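Local structure of arginine kinase (Anthopleura japonica, 4RF6) at residues 567-572 with 576-581; 512-517 with 614-619. The protein catalyses the reversible transfer of a phosphoryl group from ATP to L-arginine, giving N(omega)-phospho-L-arginine and ADP, as a monomer built of two tandem repeats. One frame throughout, in Å; residues are numbered along the deposited sequence.

In the fold
Both contacts belong to the second of the two tandem repeats, and they show a sheet held by backbone bonds and the helices packed on it meeting through side chains. Contact 1, residues 567-572 with 576-581, is buried and joins neighbouring strands mainly through backbone hydrogen bonds. Contact 2, 512-517 with 614-619, is partly exposed and brings together the ends of two helices by side-chain packing. Their centres are about 13 Å apart, and L515 ties them: its CD1 lies 3.6 Å from F570 CB, while V512 rests on I581. Along the chain the hairpin of contact 1 falls inside the loop that contact 2 closes.

Contact 1: residues 567-572 with 576-581; sequences RGIFHN and TFLVWI
N572 and F577 meet at the turn end of two antiparallel strands, where the asparagine side chain adds to the backbone bonds, among them N572 N to F577 O. From its CB, which lies 4.0 Å from F577 CB, a chi1 of 69° sets CG between the backbone N and the carbonyl carbon and swings the amide over to the other strand. There CG packs 3.5 Å from F577 CB. At the tip, OD1 accepts F577 N at 2.9 Å from well above the amide plane and, weakly, T576 N. ND2 gives T576 OG1 a nearly straight bond of 2.8 Å within that plane, and also reaches D521 O. Both ends of the amide are thereby used, which fixes its rotation. Further along, G568 with I581 and F570 with V579 are the hydrogen-bonded pairs, V579 N to F570 O measuring 2.8 Å. F570 CE1 comes edge-on to the F577 ring, 3.8 Å from F577 CD2, on the face that helices 501-516 and 598-616 cover. On the other face I569 CG2 touches L578 CD1 at 3.9 Å. Two neighbouring antiparallel strands joined by a three-residue connection make a beta hairpin, here within the eight-stranded antiparallel sheet of the phosphagen kinase catalytic domain.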
loop_
_atom_site.group_PDB
_atom_site.type_symbol
_atom_site.label_atom_id
_atom_site.label_comp_id
_atom_site.label_asym_id
_atom_site.label_seq_id
_atom_site.Cartn_x
_atom_site.Cartn_y
_atom_site.Cartn_z
ATOM N N ARG A 567 -2.440 5.666 6.602
ATOM C CA ARG A 567 -1.839 5.944 7.905
ATOM C C ARG A 567 -1.209 7.330 7.919
ATOM O O ARG A 567 -0.606 7.759 6.928
ATOM C CB ARG A 567 -0.763 4.909 8.238
ATOM C CG ARG A 567 -1.274 3.590 8.814
ATOM C CD ARG A 567 -1.918 2.708 7.762
ATOM N NE ARG A 567 -2.255 1.386 8.292
ATOM C CZ ARG A 567 -2.416 0.302 7.539
ATOM N NH1 ARG A 567 -2.282 0.381 6.224
ATOM N NH2 ARG A 567 -2.712 -0.862 8.099
ATOM N N GLY A 568 -1.330 8.031 9.041
ATOM C CA GLY A 568 -0.740 9.352 9.143
ATOM C C GLY A 568 -0.634 9.911 10.549
ATOM O O GLY A 568 -1.113 9.314 11.520
ATOM N N ILE A 569 -0.006 11.079 10.646
ATOM C CA ILE A 569 0.281 11.716 11.926
ATOM C C ILE A 569 -0.107 13.193 11.903
ATOM O O ILE A 569 0.221 13.919 10.962
ATOM C CB ILE A 569 1.781 11.606 12.270
ATOM C CG1 ILE A 569 2.198 10.137 12.360
ATOM C CG2 ILE A 569 2.093 12.346 13.565
ATOM C CD1 ILE A 569 3.692 9.900 12.292
ATOM N N PHE A 570 -0.811 13.629 12.942
ATOM C CA PHE A 570 -1.163 15.028 13.107
ATOM C C PHE A 570 -0.648 15.497 14.463
ATOM O O PHE A 570 -0.727 14.759 15.452
ATOM C CB PHE A 570 -2.682 15.188 13.038
ATOM C CG PHE A 570 -3.172 16.581 13.350
ATOM C CD1 PHE A 570 -3.435 16.969 14.663
ATOM C CD2 PHE A 570 -3.402 17.492 12.328
ATOM C CE1 PHE A 570 -3.891 18.245 14.949
ATOM C CE2 PHE A 570 -3.861 18.771 12.607
ATOM C CZ PHE A 570 -4.109 19.146 13.920
ATOM N N HIS A 571 -0.126 16.718 14.521
ATOM C CA HIS A 571 0.214 17.309 15.812
ATOM C C HIS A 571 0.025 18.819 15.778
ATOM O O HIS A 571 0.182 19.442 14.727
ATOM C CB HIS A 571 1.643 16.939 16.228
ATOM C CG HIS A 571 2.706 17.661 15.461
ATOM N ND1 HIS A 571 3.037 18.977 15.707
ATOM C CD2 HIS A 571 3.522 17.249 14.460
ATOM C CE1 HIS A 571 4.005 19.346 14.887
ATOM N NE2 HIS A 571 4.317 18.317 14.121
ATOM N N ASN A 572 -0.314 19.412 16.918
ATOM C CA ASN A 572 -0.511 20.859 16.962
ATOM C C ASN A 572 0.812 21.632 16.989
ATOM O O ASN A 572 1.890 21.048 17.132
ATOM C CB ASN A 572 -1.421 21.262 18.132
ATOM C CG ASN A 572 -0.764 21.066 19.486
ATOM O OD1 ASN A 572 0.238 20.363 19.611
ATOM N ND2 ASN A 572 -1.344 21.678 20.515
ATOM N N THR A 576 1.523 19.919 22.064
ATOM C CA THR A 576 0.801 19.421 23.231
ATOM C C THR A 576 -0.373 18.537 22.818
ATOM O O THR A 576 -1.149 18.090 23.663
ATOM C CB THR A 576 0.213 20.570 24.044
ATOM O OG1 THR A 576 -0.580 21.384 23.174
ATOM C CG2 THR A 576 1.312 21.415 24.667
ATOM N N PHE A 577 -0.512 18.302 21.518
ATOM C CA PHE A 577 -1.614 17.500 21.003
ATOM C C PHE A 577 -1.151 16.663 19.812
ATOM O O PHE A 577 -0.593 17.190 18.845
ATOM C CB PHE A 577 -2.788 18.398 20.607
ATOM C CG PHE A 577 -3.970 17.646 20.067
ATOM C CD1 PHE A 577 -4.748 16.861 20.905
ATOM C CD2 PHE A 577 -4.307 17.731 18.724
ATOM C CE1 PHE A 577 -5.839 16.164 20.413
ATOM C CE2 PHE A 577 -5.394 17.042 18.221
ATOM C CZ PHE A 577 -6.164 16.258 19.067
ATOM N N LEU A 578 -1.383 15.357 19.890
ATOM C CA LEU A 578 -0.873 14.433 18.891
ATOM C C LEU A 578 -1.933 13.398 18.532
ATOM O O LEU A 578 -2.607 12.854 19.413
ATOM C CB LEU A 578 0.380 13.736 19.427
ATOM C CG LEU A 578 0.990 12.641 18.556
ATOM C CD1 LEU A 578 1.570 13.242 17.282
ATOM C CD2 LEU A 578 2.050 11.875 19.327
ATOM N N VAL A 579 -2.093 13.138 17.237
ATOM C CA VAL A 579 -3.006 12.097 16.773
ATOM C C VAL A 579 -2.288 11.132 15.837
ATOM O O VAL A 579 -1.577 11.554 14.919
ATOM C CB VAL A 579 -4.226 12.683 16.039
ATOM C CG1 VAL A 579 -5.196 11.576 15.656
ATOM C CG2 VAL A 579 -4.931 13.715 16.901
ATOM N N TRP A 580 -2.458 9.837 16.080
ATOM C CA TRP A 580 -2.028 8.830 15.121
ATOM C C TRP A 580 -3.263 8.293 14.420
ATOM O O TRP A 580 -4.251 7.942 15.075
ATOM C CB TRP A 580 -1.287 7.691 15.813
ATOM C CG TRP A 580 0.092 8.054 16.250
ATOM C CD1 TRP A 580 0.772 9.210 15.968
ATOM C CD2 TRP A 580 0.967 7.260 17.059
ATOM N NE1 TRP A 580 2.016 9.176 16.551
ATOM C CE2 TRP A 580 2.162 7.991 17.226
ATOM C CE3 TRP A 580 0.855 6.001 17.660
ATOM C CZ2 TRP A 580 3.243 7.502 17.969
ATOM C CZ3 TRP A 580 1.928 5.515 18.396
ATOM C CH2 TRP A 580 3.105 6.266 18.547
ATOM N N ILE A 581 -3.209 8.234 13.091
ATOM C CA ILE A 581 -4.344 7.762 12.304
ATOM C C ILE A 581 -4.093 6.377 11.716
ATOM O O ILE A 581 -3.100 6.158 11.011
ATOM C CB ILE A 581 -4.703 8.751 11.181
ATOM C CG1 ILE A 581 -4.978 10.137 11.768
ATOM C CG2 ILE A 581 -5.917 8.257 10.399
ATOM C CD1 ILE A 581 -5.355 11.183 10.728
#

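Contact 2: residues 512-517 with 614-619; sequences VGVLSS and KQLGFQ
This is a small, partly buried helix-to-helix packing contact on one side of the catalytic domain's sheet, where the C-terminal part of helix 501-516 meets the last turn of helix 598-616. V514 carries it, its CB directed at the other segment and both methyl groups engaged. With CG1 anti to the backbone N (chi1 180°), each methyl is brought to a different atom of the Q615 amide: CG2 lies 3.5 Å from Q615 OE1, and CG1 3.6 Å from Q615 NE2. The valine and the glutamine approach from opposite directions. CG2 also meets the branch point of L616, 3.8 Å from its CG, with the leucine's CD1 and CD2 scarcely farther off. Both helices lie against one side of the eight-stranded antiparallel sheet that forms the core of the phosphagen kinase fold; L515 points away from this contact and packs on V579 and I581 of that sheet, and V514 has a further neighbour in I612. Polar groups find partners nearer home. S517 OG comes no closer than 3.7 Å to Q615 NE2 and bonds instead to V514 O at 2.7 Å, a carbonyl that S517 N also reaches, while Q615 NE2 turns to E611 OE2 within its own helix. Just after L616, G617 ends that helix with a positive phi.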
loop_
_atom_site.group_PDB
_atom_site.type_symbol
_atom_site.label_atom_id
_atom_site.label_comp_id
_atom_site.label_asym_id
_atom_site.label_seq_id
_atom_site.Cartn_x
_atom_site.Cartn_y
_atom_site.Cartn_z
ATOM N N VAL A 512 -8.698 13.492 8.873
ATOM C CA VAL A 512 -7.884 14.625 8.419
ATOM C C VAL A 512 -8.749 15.867 8.216
ATOM O O VAL A 512 -8.363 16.966 8.613
ATOM C CB VAL A 512 -7.114 14.305 7.123
ATOM C CG1 VAL A 512 -6.453 15.565 6.552
ATOM C CG2 VAL A 512 -6.067 13.245 7.390
ATOM N N GLY A 513 -9.925 15.678 7.617
ATOM C CA GLY A 513 -10.887 16.757 7.453
ATOM C C GLY A 513 -11.213 17.474 8.752
ATOM O O GLY A 513 -11.092 18.704 8.844
ATOM N N VAL A 514 -11.622 16.707 9.760
ATOM C CA VAL A 514 -11.922 17.272 11.069
ATOM C C VAL A 514 -10.687 17.932 11.678
ATOM O O VAL A 514 -10.757 19.066 12.162
ATOM C CB VAL A 514 -12.457 16.201 12.046
ATOM C CG1 VAL A 514 -12.749 16.823 13.396
ATOM C CG2 VAL A 514 -13.708 15.542 11.491
ATOM N N LEU A 515 -9.555 17.229 11.635
ATOM C CA LEU A 515 -8.333 17.723 12.270
ATOM C C LEU A 515 -7.843 19.040 11.656
ATOM O O LEU A 515 -7.372 19.927 12.369
ATOM C CB LEU A 515 -7.228 16.661 12.241
ATOM C CG LEU A 515 -7.456 15.381 13.050
ATOM C CD1 LEU A 515 -6.220 14.499 13.017
ATOM C CD2 LEU A 515 -7.839 15.708 14.482
ATOM N N SER A 516 -7.964 19.164 10.337
ATOM C CA SER A 516 -7.521 20.366 9.635
ATOM C C SER A 516 -8.413 21.573 9.960
ATOM O O SER A 516 -8.020 22.722 9.751
ATOM C CB SER A 516 -7.493 20.120 8.124
ATOM O OG SER A 516 -8.806 20.004 7.607
ATOM N N SER A 517 -9.609 21.305 10.476
ATOM C CA SER A 517 -10.571 22.361 10.788
ATOM C C SER A 517 -10.392 22.870 12.214
ATOM O O SER A 517 -11.032 23.844 12.619
ATOM C CB SER A 517 -11.999 21.847 10.624
ATOM O OG SER A 517 -12.403 21.118 11.770
ATOM N N LYS A 614 -18.567 14.685 17.643
ATOM C CA LYS A 614 -19.691 15.400 17.049
ATOM C C LYS A 614 -19.702 15.288 15.516
ATOM O O LYS A 614 -20.757 15.104 14.905
ATOM C CB LYS A 614 -19.645 16.862 17.498
ATOM C CG LYS A 614 -20.438 17.837 16.650
ATOM C CD LYS A 614 -19.930 19.253 16.885
ATOM C CE LYS A 614 -20.633 20.270 15.999
ATOM N NZ LYS A 614 -21.959 20.675 16.538
ATOM N N GLN A 615 -18.528 15.369 14.893
ATOM C CA GLN A 615 -18.455 15.302 13.434
ATOM C C GLN A 615 -18.536 13.882 12.861
ATOM O O GLN A 615 -19.152 13.668 11.812
ATOM C CB GLN A 615 -17.196 16.004 12.918
ATOM C CG GLN A 615 -17.203 17.518 13.099
ATOM C CD GLN A 615 -16.250 18.221 12.151
ATOM O OE1 GLN A 615 -16.235 17.942 10.952
ATOM N NE2 GLN A 615 -15.445 19.137 12.685
ATOM N N LEU A 616 -17.931 12.919 13.551
ATOM C CA LEU A 616 -17.768 11.575 12.988
ATOM C C LEU A 616 -18.497 10.467 13.736
ATOM O O LEU A 616 -18.952 9.496 13.124
ATOM C CB LEU A 616 -16.280 11.215 12.907
ATOM C CG LEU A 616 -15.401 12.160 12.090
ATOM C CD1 LEU A 616 -13.953 11.693 12.088
ATOM C CD2 LEU A 616 -15.922 12.277 10.671
ATOM N N GLY A 617 -18.581 10.592 15.058
ATOM C CA GLY A 617 -19.102 9.513 15.886
ATOM C C GLY A 617 -18.056 8.438 16.148
ATOM O O GLY A 617 -17.180 8.193 15.306
ATOM N N PHE A 618 -18.146 7.796 17.312
ATOM C CA PHE A 618 -17.232 6.716 17.691
ATOM C C PHE A 618 -17.983 5.402 17.850
ATOM O O PHE A 618 -19.189 5.403 18.102
ATOM C CB PHE A 618 -16.536 7.047 19.015
ATOM C CG PHE A 618 -15.713 8.297 18.973
ATOM C CD1 PHE A 618 -14.954 8.609 17.853
ATOM C CD2 PHE A 618 -15.703 9.167 20.055
ATOM C CE1 PHE A 618 -14.191 9.774 17.816
ATOM C CE2 PHE A 618 -14.944 10.325 20.027
ATOM C CZ PHE A 618 -14.189 10.634 18.907
ATOM N N GLN A 619 -17.268 4.286 17.706
ATOM C CA GLN A 619 -17.829 2.970 17.996
ATOM C C GLN A 619 -17.901 2.781 19.512
ATOM O O GLN A 619 -16.911 2.994 20.226
ATOM C CB GLN A 619 -16.983 1.874 17.350
ATOM C CG GLN A 619 -16.860 2.038 15.832
ATOM C CD GLN A 619 -16.131 0.893 15.158
ATOM O OE1 GLN A 619 -16.263 -0.270 15.554
ATOM N NE2 GLN A 619 -15.362 1.216 14.123
#